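Local coordinates for protein TRAP dicarboxylate transporter, DctP subunit (Sulfurospirillum deleyianum, PDB 4OVS) that binds succinate and, as a periplasmic solute-binding protein of the TRAP family, probably hands dicarboxylates to its partner membrane transporter, at residues Thr95-Glu100 with Lys135-Leu140; Gly122-Ile127 with Glu322-Lys327; Pro156-Glu161 with Lys293-Thr298. One frame throughout, in Å; residues are numbered along the deposited sequence.

Contact 1: Thr95-Glu100 with Lys135-Leu140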
loop_
_atom_site.group_PDB
_atom_site.type_symbol
_atom_site.label_atom_id
_atom_site.label_comp_id
_atom_site.label_asym_id
_atom_site.label_seq_id
_atom_site.Cartn_x
_atom_site.Cartn_y
_atom_site.Cartn_z
ATOM N N THR A 95 4.898 9.157 -5.083
ATOM C CA THR A 95 5.406 10.374 -4.458
ATOM C C THR A 95 6.509 11.100 -5.234
ATOM O O THR A 95 6.766 12.259 -4.960
ATOM C CB THR A 95 5.813 10.139 -2.978
ATOM O OG1 THR A 95 6.944 9.253 -2.888
ATOM C CG2 THR A 95 4.607 9.561 -2.184
ATOM N N SER A 96 7.139 10.450 -6.207
ATOM C CA SER A 96 8.066 11.176 -7.062
ATOM C C SER A 96 7.337 11.987 -8.152
ATOM O O SER A 96 7.801 13.045 -8.505
ATOM C CB SER A 96 9.119 10.259 -7.685
ATOM O OG SER A 96 8.558 9.339 -8.607
ATOM N N LEU A 97 6.214 11.486 -8.676
ATOM C CA LEU A 97 5.384 12.185 -9.662
ATOM C C LEU A 97 4.514 13.233 -9.004
ATOM O O LEU A 97 4.296 14.320 -9.552
ATOM C CB LEU A 97 4.448 11.179 -10.352
ATOM C CG LEU A 97 5.224 10.017 -10.955
ATOM C CD1 LEU A 97 4.306 8.995 -11.598
ATOM C CD2 LEU A 97 6.237 10.531 -11.946
ATOM N N VAL A 98 3.960 12.866 -7.847
ATOM C CA VAL A 98 3.071 13.748 -7.087
ATOM C C VAL A 98 3.469 13.801 -5.627
ATOM O O VAL A 98 2.943 13.032 -4.800
ATOM C CB VAL A 98 1.616 13.289 -7.138
ATOM C CG1 VAL A 98 0.744 14.219 -6.294
ATOM C CG2 VAL A 98 1.113 13.235 -8.580
ATOM N N PRO A 99 4.409 14.697 -5.298
ATOM C CA PRO A 99 4.920 14.845 -3.935
ATOM C C PRO A 99 3.840 14.868 -2.875
ATOM O O PRO A 99 4.032 14.286 -1.792
ATOM C CB PRO A 99 5.662 16.172 -3.987
ATOM C CG PRO A 99 6.163 16.259 -5.393
ATOM C CD PRO A 99 5.176 15.501 -6.261
ATOM N N GLU A 100 2.703 15.480 -3.183
ATOM C CA GLU A 100 1.647 15.662 -2.186
ATOM C C GLU A 100 1.033 14.339 -1.722
ATOM O O GLU A 100 0.427 14.272 -0.654
ATOM C CB GLU A 100 0.535 16.602 -2.710
ATOM C CG GLU A 100 0.987 18.024 -2.985
ATOM C CD GLU A 100 1.543 18.201 -4.387
ATOM O OE1 GLU A 100 1.483 19.325 -4.943
ATOM O OE2 GLU A 100 2.053 17.208 -4.936
ATOM N N LYS A 135 -0.434 14.115 -14.437
ATOM C CA LYS A 135 0.867 13.559 -14.785
ATOM C C LYS A 135 0.750 12.387 -15.762
ATOM O O LYS A 135 1.676 11.601 -15.897
ATOM C CB LYS A 135 1.589 13.067 -13.532
ATOM C CG LYS A 135 1.673 14.078 -12.404
ATOM C CD LYS A 135 2.441 15.316 -12.791
ATOM C CE LYS A 135 3.833 14.958 -13.251
ATOM N NZ LYS A 135 4.639 16.173 -13.501
ATOM N N GLY A 136 -0.403 12.227 -16.393
ATOM C CA GLY A 136 -0.526 11.280 -17.490
ATOM C C GLY A 136 -0.958 9.866 -17.152
ATOM O O GLY A 136 -0.514 8.924 -17.800
ATOM N N PHE A 137 -1.817 9.706 -16.142
ATOM C CA PHE A 137 -2.459 8.421 -15.859
ATOM C C PHE A 137 -3.943 8.618 -15.743
ATOM O O PHE A 137 -4.406 9.713 -15.456
ATOM C CB PHE A 137 -1.935 7.812 -14.551
ATOM C CG PHE A 137 -0.485 7.481 -14.597
ATOM C CD1 PHE A 137 -0.052 6.361 -15.265
ATOM C CD2 PHE A 137 0.458 8.316 -14.013
ATOM C CE1 PHE A 137 1.286 6.057 -15.330
ATOM C CE2 PHE A 137 1.785 8.025 -14.087
ATOM C CZ PHE A 137 2.207 6.885 -14.741
ATOM N N VAL A 138 -4.711 7.566 -15.971
ATOM C CA VAL A 138 -6.122 7.641 -15.685
ATOM C C VAL A 138 -6.314 7.127 -14.258
ATOM O O VAL A 138 -6.118 5.951 -13.993
ATOM C CB VAL A 138 -6.920 6.763 -16.613
ATOM C CG1 VAL A 138 -8.415 7.008 -16.406
ATOM C CG2 VAL A 138 -6.480 6.997 -18.022
ATOM N N ALA A 139 -6.692 8.028 -13.357
ATOM C CA ALA A 139 -6.905 7.706 -11.954
ATOM C C ALA A 139 -8.327 7.247 -11.724
ATOM O O ALA A 139 -9.266 7.956 -12.060
ATOM C CB ALA A 139 -6.633 8.932 -11.094
ATOM N N LEU A 140 -8.500 6.079 -11.120
ATOM C CA LEU A 140 -9.833 5.588 -10.845
ATOM C C LEU A 140 -10.055 5.655 -9.332
ATOM O O LEU A 140 -10.096 6.749 -8.785
ATOM C CB LEU A 140 -10.006 4.179 -11.407
ATOM C CG LEU A 140 -9.924 3.996 -12.912
ATOM C CD1 LEU A 140 -9.910 2.538 -13.319
ATOM C CD2 LEU A 140 -11.073 4.653 -13.551
#
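Leu97 and Phe137 meet through one methyl group and one ring corner, with CD1 of Leu97 3.7 Å from CE2 of Phe137. The methyl approaches the ring obliquely, and the two side chains cross at about a right angle. Beside this pair, Lys135 contributes its aliphatic part. CG of Lys135 lies 4.0 Å from CG2 of Val98, and CE of Lys135 stands 3.8 Å from the carbonyl O of Leu97. Bends at chi2 (-62°) and chi3 (-57°) curl the lysine chain, which explains how CG, CD and CE all come to lie against that one oxygen. No hydrogen bond joins the segments, and the evidence is of van der Waals contact alone.

In the next shell, Val98 also packs on Lys131 and Val132 of helix 123-134, while Phe137 rests on Leu79 and Lys80 of helix 75-81 and on Ile239 of strand 233-241. Lys80 NZ is hydrogen-bonded to the carbonyl O of Lys135, which probably helps hold the turn leading into the strand. The side chain of Leu97 is about 8 Å from that of Lys93, a succinate-binding residue. A loop is thus laid across the junction where helix 123-134 gives way to strand 137-152, an element of the large mixed sheet, as suits the alpha/beta architecture of solute-binding proteins of this family.

Contact 2: Gly122-Ile127 with Glu322-Lys327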
loop_
_atom_site.group_PDB
_atom_site.type_symbol
_atom_site.label_atom_id
_atom_site.label_comp_id
_atom_site.label_asym_id
_atom_site.label_seq_id
_atom_site.Cartn_x
_atom_site.Cartn_y
_atom_site.Cartn_z
ATOM N N GLY A 122 -13.676 11.837 -0.338
ATOM C CA GLY A 122 -14.114 13.199 -0.140
ATOM C C GLY A 122 -13.179 14.159 -0.849
ATOM O O GLY A 122 -12.478 13.786 -1.795
ATOM N N GLU A 123 -13.147 15.393 -0.373
ATOM C CA GLU A 123 -12.450 16.485 -1.061
ATOM C C GLU A 123 -10.942 16.248 -1.285
ATOM O O GLU A 123 -10.432 16.459 -2.385
ATOM C CB GLU A 123 -12.658 17.763 -0.259
ATOM C CG GLU A 123 -11.945 18.988 -0.801
ATOM C CD GLU A 123 -12.140 20.226 0.086
ATOM O OE1 GLU A 123 -12.814 20.116 1.139
ATOM O OE2 GLU A 123 -11.619 21.303 -0.279
ATOM N N VAL A 124 -10.232 15.821 -0.245
ATOM C CA VAL A 124 -8.783 15.605 -0.345
ATOM C C VAL A 124 -8.468 14.455 -1.283
ATOM O O VAL A 124 -7.606 14.573 -2.160
ATOM C CB VAL A 124 -8.162 15.370 1.033
ATOM C CG1 VAL A 124 -6.755 14.874 0.917
ATOM C CG2 VAL A 124 -8.198 16.653 1.840
ATOM N N GLY A 125 -9.166 13.339 -1.110
ATOM C CA GLY A 125 -9.031 12.250 -2.053
ATOM C C GLY A 125 -9.105 12.743 -3.488
ATOM O O GLY A 125 -8.317 12.329 -4.328
ATOM N N GLN A 126 -10.055 13.631 -3.785
ATOM C CA GLN A 126 -10.253 14.062 -5.178
ATOM C C GLN A 126 -9.124 14.967 -5.652
ATOM O O GLN A 126 -8.695 14.877 -6.796
ATOM C CB GLN A 126 -11.593 14.771 -5.354
ATOM C CG GLN A 126 -11.912 15.098 -6.800
ATOM C CD GLN A 126 -12.115 13.853 -7.637
ATOM O OE1 GLN A 126 -12.966 13.014 -7.340
ATOM N NE2 GLN A 126 -11.296 13.703 -8.666
ATOM N N ILE A 127 -8.631 15.821 -4.762
ATOM C CA ILE A 127 -7.521 16.703 -5.097
ATOM C C ILE A 127 -6.309 15.885 -5.514
ATOM O O ILE A 127 -5.641 16.221 -6.486
ATOM C CB ILE A 127 -7.147 17.583 -3.923
ATOM C CG1 ILE A 127 -8.077 18.791 -3.852
ATOM C CG2 ILE A 127 -5.701 18.067 -4.063
ATOM C CD1 ILE A 127 -8.130 19.441 -2.460
ATOM N N GLU A 322 0.899 22.697 4.151
ATOM C CA GLU A 322 0.442 22.738 5.524
ATOM C C GLU A 322 -1.064 22.644 5.562
ATOM O O GLU A 322 -1.611 21.848 6.308
ATOM C CB GLU A 322 0.875 23.997 6.231
ATOM C CG GLU A 322 0.253 24.110 7.609
ATOM C CD GLU A 322 0.878 25.205 8.459
ATOM O OE1 GLU A 322 1.552 26.089 7.896
ATOM O OE2 GLU A 322 0.700 25.178 9.697
ATOM N N ASP A 323 -1.746 23.440 4.750
ATOM C CA ASP A 323 -3.191 23.501 4.852
ATOM C C ASP A 323 -3.822 22.198 4.368
ATOM O O ASP A 323 -4.960 21.885 4.709
ATOM C CB ASP A 323 -3.735 24.729 4.110
ATOM C CG ASP A 323 -3.419 26.040 4.845
ATOM O OD1 ASP A 323 -3.495 26.070 6.109
ATOM O OD2 ASP A 323 -3.070 27.033 4.162
ATOM N N LEU A 324 -3.079 21.419 3.594
ATOM C CA LEU A 324 -3.598 20.142 3.125
ATOM C C LEU A 324 -3.566 19.188 4.318
ATOM O O LEU A 324 -4.548 18.510 4.602
ATOM C CB LEU A 324 -2.787 19.643 1.932
ATOM C CG LEU A 324 -3.190 18.363 1.195
ATOM C CD1 LEU A 324 -4.686 18.274 0.969
ATOM C CD2 LEU A 324 -2.469 18.294 -0.148
ATOM N N ILE A 325 -2.456 19.177 5.048
ATOM C CA ILE A 325 -2.323 18.307 6.234
ATOM C C ILE A 325 -3.407 18.670 7.258
ATOM O O ILE A 325 -3.962 17.809 7.915
ATOM C CB ILE A 325 -0.943 18.486 6.925
ATOM C CG1 ILE A 325 0.191 17.915 6.074
ATOM C CG2 ILE A 325 -0.919 17.781 8.258
ATOM C CD1 ILE A 325 1.570 18.348 6.543
ATOM N N LYS A 326 -3.715 19.961 7.372
ATOM C CA LYS A 326 -4.706 20.431 8.346
ATOM C C LYS A 326 -6.127 20.051 7.952
ATOM O O LYS A 326 -6.939 19.700 8.806
ATOM C CB LYS A 326 -4.592 21.955 8.570
ATOM C CG LYS A 326 -3.498 22.334 9.571
ATOM C CD LYS A 326 -3.391 23.839 9.819
ATOM C CE LYS A 326 -2.025 24.199 10.430
ATOM N NZ LYS A 326 -1.594 23.302 11.574
ATOM N N LYS A 327 -6.422 20.113 6.662
ATOM C CA LYS A 327 -7.698 19.631 6.156
ATOM C C LYS A 327 -7.928 18.186 6.562
ATOM O O LYS A 327 -9.014 17.832 7.006
ATOM C CB LYS A 327 -7.726 19.710 4.638
ATOM C CG LYS A 327 -8.918 20.474 4.085
ATOM C CD LYS A 327 -8.949 20.472 2.561
ATOM C CE LYS A 327 -7.840 21.319 1.987
ATOM N NZ LYS A 327 -8.376 22.335 1.008
#
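Val124 and Leu324 form the closer-knit part of this helix pair. CD1 of Leu324 sits 4.0 Å from both CG1 and CG2 of Val124, so a single leucine methyl faces the fork of the valine. Leu324 has CG anti to its N (chi1 -176°), which carries the isobutyl end across toward helix 123-134. Leu103, from a loop, touches both Val124 and Leu324 and enlarges the apolar patch. The axes of the short segments come no closer than 11.1 Å and run at 139° to each other, an inclined pairing, nearer antiparallel than parallel, in which side chains alone bridge the gap.

Toward solvent the contact is looser. Lys327 plays two parts: its CD lies 4.0 Å from CG2 of Val124, prolonging the apolar strip, and its NZ reaches 3.6 Å from OE2 of Glu123. That is a long salt bridge, and the two side chains cross at about a right angle. Bends at chi3 and chi4 let the lysine lie on the valine and still turn NZ to the extended glutamate. On helix 317-330 itself, Lys326 NZ and Glu322 OE2 make a separate salt bridge of 3.5 Å, one turn apart.

Glu123 stands in the first turn of its helix, where a negative charge probably also gains from the helix dipole. The chemistry implies modest adhesion between helices, apolar beneath and electrostatic on the more exposed side, with no hydrogen bond across it.

Contact 3: Pro156-Glu161 with Lys293-Thr298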
loop_
_atom_site.group_PDB
_atom_site.type_symbol
_atom_site.label_atom_id
_atom_site.label_comp_id
_atom_site.label_asym_id
_atom_site.label_seq_id
_atom_site.Cartn_x
_atom_site.Cartn_y
_atom_site.Cartn_z
ATOM N N PRO A 156 12.997 -6.750 20.252
ATOM C CA PRO A 156 11.629 -6.208 20.245
ATOM C C PRO A 156 11.581 -4.689 20.109
ATOM O O PRO A 156 12.323 -4.008 20.826
ATOM C CB PRO A 156 11.099 -6.614 21.615
ATOM C CG PRO A 156 11.907 -7.836 21.995
ATOM C CD PRO A 156 13.257 -7.592 21.435
ATOM N N ILE A 157 10.735 -4.170 19.218
ATOM C CA ILE A 157 10.531 -2.722 19.093
ATOM C C ILE A 157 9.341 -2.280 19.952
ATOM O O ILE A 157 8.181 -2.459 19.552
ATOM C CB ILE A 157 10.217 -2.304 17.641
ATOM C CG1 ILE A 157 11.154 -2.971 16.628
ATOM C CG2 ILE A 157 10.288 -0.784 17.500
ATOM C CD1 ILE A 157 12.537 -2.637 16.826
ATOM N N LEU A 158 9.614 -1.731 21.134
ATOM C CA LEU A 158 8.543 -1.347 22.066
ATOM C C LEU A 158 8.432 0.173 22.173
ATOM O O LEU A 158 7.327 0.706 22.365
ATOM C CB LEU A 158 8.767 -1.938 23.456
ATOM C CG LEU A 158 8.990 -3.460 23.553
ATOM C CD1 LEU A 158 8.945 -3.889 25.002
ATOM C CD2 LEU A 158 7.984 -4.295 22.742
ATOM N N LEU A 159 9.584 0.845 22.050
ATOM C CA LEU A 159 9.687 2.298 22.109
ATOM C C LEU A 159 10.630 2.757 21.038
ATOM O O LEU A 159 11.486 1.983 20.604
ATOM C CB LEU A 159 10.312 2.746 23.412
ATOM C CG LEU A 159 9.551 2.547 24.705
ATOM C CD1 LEU A 159 10.496 2.874 25.845
ATOM C CD2 LEU A 159 8.311 3.418 24.738
ATOM N N PRO A 160 10.518 4.035 20.638
ATOM C CA PRO A 160 11.366 4.648 19.610
ATOM C C PRO A 160 12.837 4.320 19.804
ATOM O O PRO A 160 13.553 4.030 18.846
ATOM C CB PRO A 160 11.125 6.134 19.826
ATOM C CG PRO A 160 9.711 6.178 20.295
ATOM C CD PRO A 160 9.573 5.005 21.206
ATOM N N GLU A 161 13.255 4.382 21.061
ATOM C CA GLU A 161 14.568 3.989 21.497
ATOM C C GLU A 161 15.047 2.676 20.860
ATOM O O GLU A 161 16.213 2.540 20.506
ATOM C CB GLU A 161 14.507 3.862 23.013
ATOM C CG GLU A 161 15.787 3.495 23.673
ATOM C CD GLU A 161 15.570 2.859 25.045
ATOM O OE1 GLU A 161 14.391 2.771 25.476
ATOM O OE2 GLU A 161 16.575 2.440 25.679
ATOM N N LYS A 293 7.561 -13.442 18.318
ATOM C CA LYS A 293 6.845 -12.868 19.443
ATOM C C LYS A 293 6.056 -11.676 18.899
ATOM O O LYS A 293 6.594 -10.898 18.121
ATOM C CB LYS A 293 7.811 -12.366 20.518
ATOM C CG LYS A 293 8.800 -13.379 21.029
ATOM C CD LYS A 293 8.136 -14.547 21.762
ATOM C CE LYS A 293 7.368 -14.101 23.007
ATOM N NZ LYS A 293 6.858 -15.262 23.840
ATOM N N ILE A 294 4.797 -11.551 19.299
ATOM C CA ILE A 294 3.925 -10.444 18.893
ATOM C C ILE A 294 3.720 -9.497 20.078
ATOM O O ILE A 294 3.326 -9.918 21.159
ATOM C CB ILE A 294 2.603 -11.004 18.411
ATOM C CG1 ILE A 294 2.876 -12.054 17.346
ATOM C CG2 ILE A 294 1.636 -9.900 17.909
ATOM C CD1 ILE A 294 1.673 -12.874 16.990
ATOM N N HIS A 295 4.014 -8.216 19.907
ATOM C CA HIS A 295 3.931 -7.275 21.019
ATOM C C HIS A 295 2.885 -6.247 20.750
ATOM O O HIS A 295 2.823 -5.725 19.661
ATOM C CB HIS A 295 5.244 -6.537 21.222
ATOM C CG HIS A 295 6.427 -7.432 21.227
ATOM N ND1 HIS A 295 6.805 -8.155 22.335
ATOM C CD2 HIS A 295 7.314 -7.737 20.255
ATOM C CE1 HIS A 295 7.883 -8.860 22.048
ATOM N NE2 HIS A 295 8.211 -8.627 20.792
ATOM N N THR A 296 2.093 -5.944 21.767
ATOM C CA THR A 296 1.088 -4.914 21.699
ATOM C C THR A 296 1.544 -3.748 22.570
ATOM O O THR A 296 2.259 -3.948 23.516
ATOM C CB THR A 296 -0.249 -5.434 22.214
ATOM O OG1 THR A 296 -0.123 -5.757 23.583
ATOM C CG2 THR A 296 -0.660 -6.661 21.485
ATOM N N LEU A 297 1.137 -2.527 22.246
ATOM C CA LEU A 297 1.666 -1.367 22.944
ATOM C C LEU A 297 0.743 -0.863 24.055
ATOM O O LEU A 297 -0.480 -0.951 23.967
ATOM C CB LEU A 297 1.943 -0.226 21.956
ATOM C CG LEU A 297 2.969 -0.495 20.851
ATOM C CD1 LEU A 297 3.062 0.717 19.946
ATOM C CD2 LEU A 297 4.340 -0.852 21.411
ATOM N N THR A 298 1.341 -0.312 25.099
ATOM C CA THR A 298 0.570 0.361 26.119
ATOM C C THR A 298 0.268 1.758 25.604
ATOM O O THR A 298 0.928 2.242 24.691
ATOM C CB THR A 298 1.350 0.461 27.420
ATOM O OG1 THR A 298 2.452 1.361 27.245
ATOM C CG2 THR A 298 1.869 -0.923 27.842
#
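Leu158 and Pro156 both press on the imidazole of His295, and the dispersion contacts are the chief interaction here. CD2 of Leu158 lies over one face of the ring, 4.2 Å from its centroid and 26° off the normal, which meets the geometry of a CH-pi contact; its closest ring atom is His295 CG, at 3.8 Å. Pro156 approaches from the same side of the ring but obliquely, with CB 3.6 Å from His295 NE2. The opposite face has the backbone C of Lys293, 4.1 Å above the ring plane and offset toward the rim, so the imidazole is held between the loop and its own strand. His295 has CG anti to the carbonyl carbon (chi1 -48°), which swings the ring into this position.

A further van der Waals contact sets the CD2 methyl of Leu297 3.5 Å from the carbonyl O of Leu158.

Hydrogen bonds reach outside the two segments. NE2 of His295 is bonded to OD2 of Asp225 on the neighbouring strand 225-227, which helps set the ring's rotation, and that same Leu158 oxygen accepts a bond from Trp305 NE1 of helix 299-310. The chemistry implies an imidazole oriented by an acid, packed by hydrocarbon on one face and by the backbone of its own strand on the other; the nearby carboxylate would probably favour a protonated ring.

Contacts 1 and 2 are partly buried neighbours, their centres 15 Å apart. They meet directly, CB of Glu100 lying 4.3 Å from CD2 of Leu324, and helix 123-134 serves both: it supplies one segment of contact 2 and leads into the strand of contact 1. Contact 3 is a surface contact on the other side of the chain's centre from contact 1, about 35 Å away between centres, yet both reach the same mixed sheet. Chemistry follows place: contact 1 is purely van der Waals, contact 2 adds a long salt bridge on its solvent side, and contact 3 centres on an imidazole. Contacts 1 and 2 each lay a lysine chain on a valine methyl, whereas contact 3 sets a leucine methyl on an aromatic face.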